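Local coordinates for protein beta-N-acetylhexosaminidase (Arthrobacter aurescens, PDB 3RCN) that probably hydrolyses terminal non-reducing N-acetyl-D-hexosamine residues from N-acetyl-beta-D-hexosaminides, as a member of glycosyl hydrolase family 20, at residues E281-V286 / E316-Q321. Sequence-based numbering, arbitrary orientation.
Sequences ETVLEV and EVPLTQ
The carboxamide of Gln-321 grips the backbone of Val-283 at both polar atoms. Val-283 N donates to Gln-321 OE1 over 2.9 Å in a nearly straight bond (177°), while Gln-321 NE2 returns a hydrogen bond of 2.9 Å to Val-283 O. The second bond is less straight (153°). Val-283 O lies close to the amide plane of the glutamine, whereas NE2 approaches from well above the carbonyl plane of Val-283. Two bonds to a single residue fix the rotation of the amide, and an extended side chain, with CG trans to the backbone N (chi1 176°), carries it from the short helix 320-323 to the loop. Both methyl branches of Val-283 also make contact: CG2 lies 3.7 Å from Gln-321 OE1, alongside the carboxamide, while CG1 makes the apolar contacts, meeting Val-317 CG1 at 3.8 Å and, more loosely, Pro-318 CD. Beside this, the ring of Pro-318 packs with CG 4.1 Å from Glu-281 CA. A water bridges the backbones: it donates to Glu-281 O at 2.8 Å, accepts from Gln-321 N at 2.9 Å and reaches Pro-318 O weakly. The contact thus ties the loop before helix 288-304 to segment 316-321, just after barrel strand 309-313, whose first residue, Glu-316, is the predicted proton donor of the family 20 catalytic domain. Trp-322 extends the link through a hydrogen bond from NE1 to Leu-284 O. Around the junction, helix 342-357 packs against Leu-284, Val-286 and Val-317, while helix 251-256 touches Thr-282 and Leu-284.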
loop_
_atom_site.group_PDB
_atom_site.type_symbol
_atom_site.label_atom_id
_atom_site.label_comp_id
_atom_site.label_asym_id
_atom_site.label_seq_id
_atom_site.Cartn_x
_atom_site.Cartn_y
_atom_site.Cartn_z
ATOM N N GLU A 281 -22.246 -21.521 -15.630
ATOM C CA GLU A 281 -23.512 -22.232 -15.636
ATOM C C GLU A 281 -23.775 -22.854 -14.265
ATOM O O GLU A 281 -24.901 -23.245 -13.939
ATOM C CB GLU A 281 -23.535 -23.302 -16.729
ATOM C CG GLU A 281 -23.905 -22.777 -18.112
ATOM C CD GLU A 281 -24.130 -23.890 -19.134
ATOM O OE1 GLU A 281 -24.128 -25.082 -18.747
ATOM O OE2 GLU A 281 -24.313 -23.566 -20.328
ATOM N N THR A 282 -22.735 -22.943 -13.451
ATOM C CA THR A 282 -22.906 -23.500 -12.120
ATOM C C THR A 282 -23.351 -22.422 -11.134
ATOM O O THR A 282 -22.637 -21.465 -10.881
ATOM C CB THR A 282 -21.627 -24.198 -11.670
ATOM O OG1 THR A 282 -21.433 -25.351 -12.494
ATOM C CG2 THR A 282 -21.717 -24.633 -10.214
ATOM N N VAL A 283 -24.543 -22.592 -10.576
ATOM C CA VAL A 283 -25.135 -21.563 -9.730
ATOM C C VAL A 283 -25.783 -22.163 -8.490
ATOM O O VAL A 283 -25.804 -23.380 -8.318
ATOM C CB VAL A 283 -26.159 -20.732 -10.522
ATOM C CG1 VAL A 283 -25.475 -20.067 -11.690
ATOM C CG2 VAL A 283 -27.286 -21.606 -11.034
ATOM N N LEU A 284 -26.310 -21.313 -7.621
ATOM C CA LEU A 284 -26.967 -21.811 -6.422
ATOM C C LEU A 284 -28.167 -22.686 -6.760
ATOM O O LEU A 284 -28.871 -22.471 -7.752
ATOM C CB LEU A 284 -27.431 -20.661 -5.536
ATOM C CG LEU A 284 -26.335 -19.794 -4.914
ATOM C CD1 LEU A 284 -26.969 -18.697 -4.088
ATOM C CD2 LEU A 284 -25.382 -20.619 -4.060
ATOM N N GLU A 285 -28.401 -23.676 -5.914
ATOM C CA GLU A 285 -29.643 -24.390 -5.939
ATOM C C GLU A 285 -30.508 -23.595 -4.978
ATOM O O GLU A 285 -30.218 -23.542 -3.788
ATOM C CB GLU A 285 -29.443 -25.810 -5.423
ATOM C CG GLU A 285 -30.746 -26.583 -5.272
ATOM C CD GLU A 285 -30.539 -28.025 -4.837
ATOM O OE1 GLU A 285 -30.740 -28.932 -5.680
ATOM O OE2 GLU A 285 -30.188 -28.249 -3.653
ATOM N N VAL A 286 -31.557 -22.961 -5.498
ATOM C CA VAL A 286 -32.432 -22.143 -4.667
ATOM C C VAL A 286 -33.401 -23.013 -3.869
ATOM O O VAL A 286 -34.151 -23.810 -4.428
ATOM C CB VAL A 286 -33.205 -21.100 -5.488
ATOM C CG1 VAL A 286 -32.240 -20.283 -6.323
ATOM C CG2 VAL A 286 -34.212 -21.769 -6.373
ATOM N N GLU A 316 -26.533 -12.155 -14.438
ATOM C CA GLU A 316 -25.974 -13.302 -15.155
ATOM C C GLU A 316 -26.240 -14.678 -14.536
ATOM O O GLU A 316 -25.307 -15.358 -14.096
ATOM C CB GLU A 316 -24.468 -13.089 -15.384
ATOM C CG GLU A 316 -24.135 -11.661 -15.827
ATOM C CD GLU A 316 -22.711 -11.482 -16.344
ATOM O OE1 GLU A 316 -21.861 -12.373 -16.121
ATOM O OE2 GLU A 316 -22.444 -10.438 -16.979
ATOM N N VAL A 317 -27.505 -15.085 -14.503
ATOM C CA VAL A 317 -27.812 -16.457 -14.133
ATOM C C VAL A 317 -28.464 -17.239 -15.272
ATOM O O VAL A 317 -29.642 -17.041 -15.576
ATOM C CB VAL A 317 -28.693 -16.531 -12.872
ATOM C CG1 VAL A 317 -28.516 -17.879 -12.198
ATOM C CG2 VAL A 317 -28.335 -15.410 -11.903
ATOM N N PRO A 318 -27.698 -18.158 -15.881
ATOM C CA PRO A 318 -28.157 -19.107 -16.906
ATOM C C PRO A 318 -29.173 -20.057 -16.297
ATOM O O PRO A 318 -29.009 -20.436 -15.143
ATOM C CB PRO A 318 -26.881 -19.887 -17.260
ATOM C CG PRO A 318 -25.756 -18.995 -16.849
ATOM C CD PRO A 318 -26.251 -18.269 -15.631
ATOM N N LEU A 319 -30.201 -20.441 -17.044
ATOM C CA LEU A 319 -31.274 -21.234 -16.453
ATOM C C LEU A 319 -31.048 -22.721 -16.650
ATOM O O LEU A 319 -31.838 -23.542 -16.186
ATOM C CB LEU A 319 -32.608 -20.858 -17.066
ATOM C CG LEU A 319 -33.001 -19.388 -17.032
ATOM C CD1 LEU A 319 -34.261 -19.225 -17.854
ATOM C CD2 LEU A 319 -33.212 -18.900 -15.613
ATOM N N THR A 320 -29.963 -23.058 -17.339
ATOM C CA THR A 320 -29.704 -24.433 -17.718
ATOM C C THR A 320 -29.792 -25.378 -16.534
ATOM O O THR A 320 -30.514 -26.367 -16.582
ATOM C CB THR A 320 -28.318 -24.565 -18.344
ATOM O OG1 THR A 320 -28.207 -23.625 -19.418
ATOM C CG2 THR A 320 -28.092 -25.990 -18.861
ATOM N N GLN A 321 -29.049 -25.069 -15.473
ATOM C CA GLN A 321 -29.051 -25.903 -14.281
ATOM C C GLN A 321 -30.471 -26.060 -13.723
ATOM O O GLN A 321 -30.907 -27.164 -13.402
ATOM C CB GLN A 321 -28.127 -25.308 -13.225
ATOM C CG GLN A 321 -28.109 -26.048 -11.882
ATOM C CD GLN A 321 -27.185 -25.376 -10.858
ATOM O OE1 GLN A 321 -26.019 -25.064 -11.151
ATOM N NE2 GLN A 321 -27.709 -25.137 -9.656
HETATM O O HOH W 1 -27.257 -22.842 -15.427
#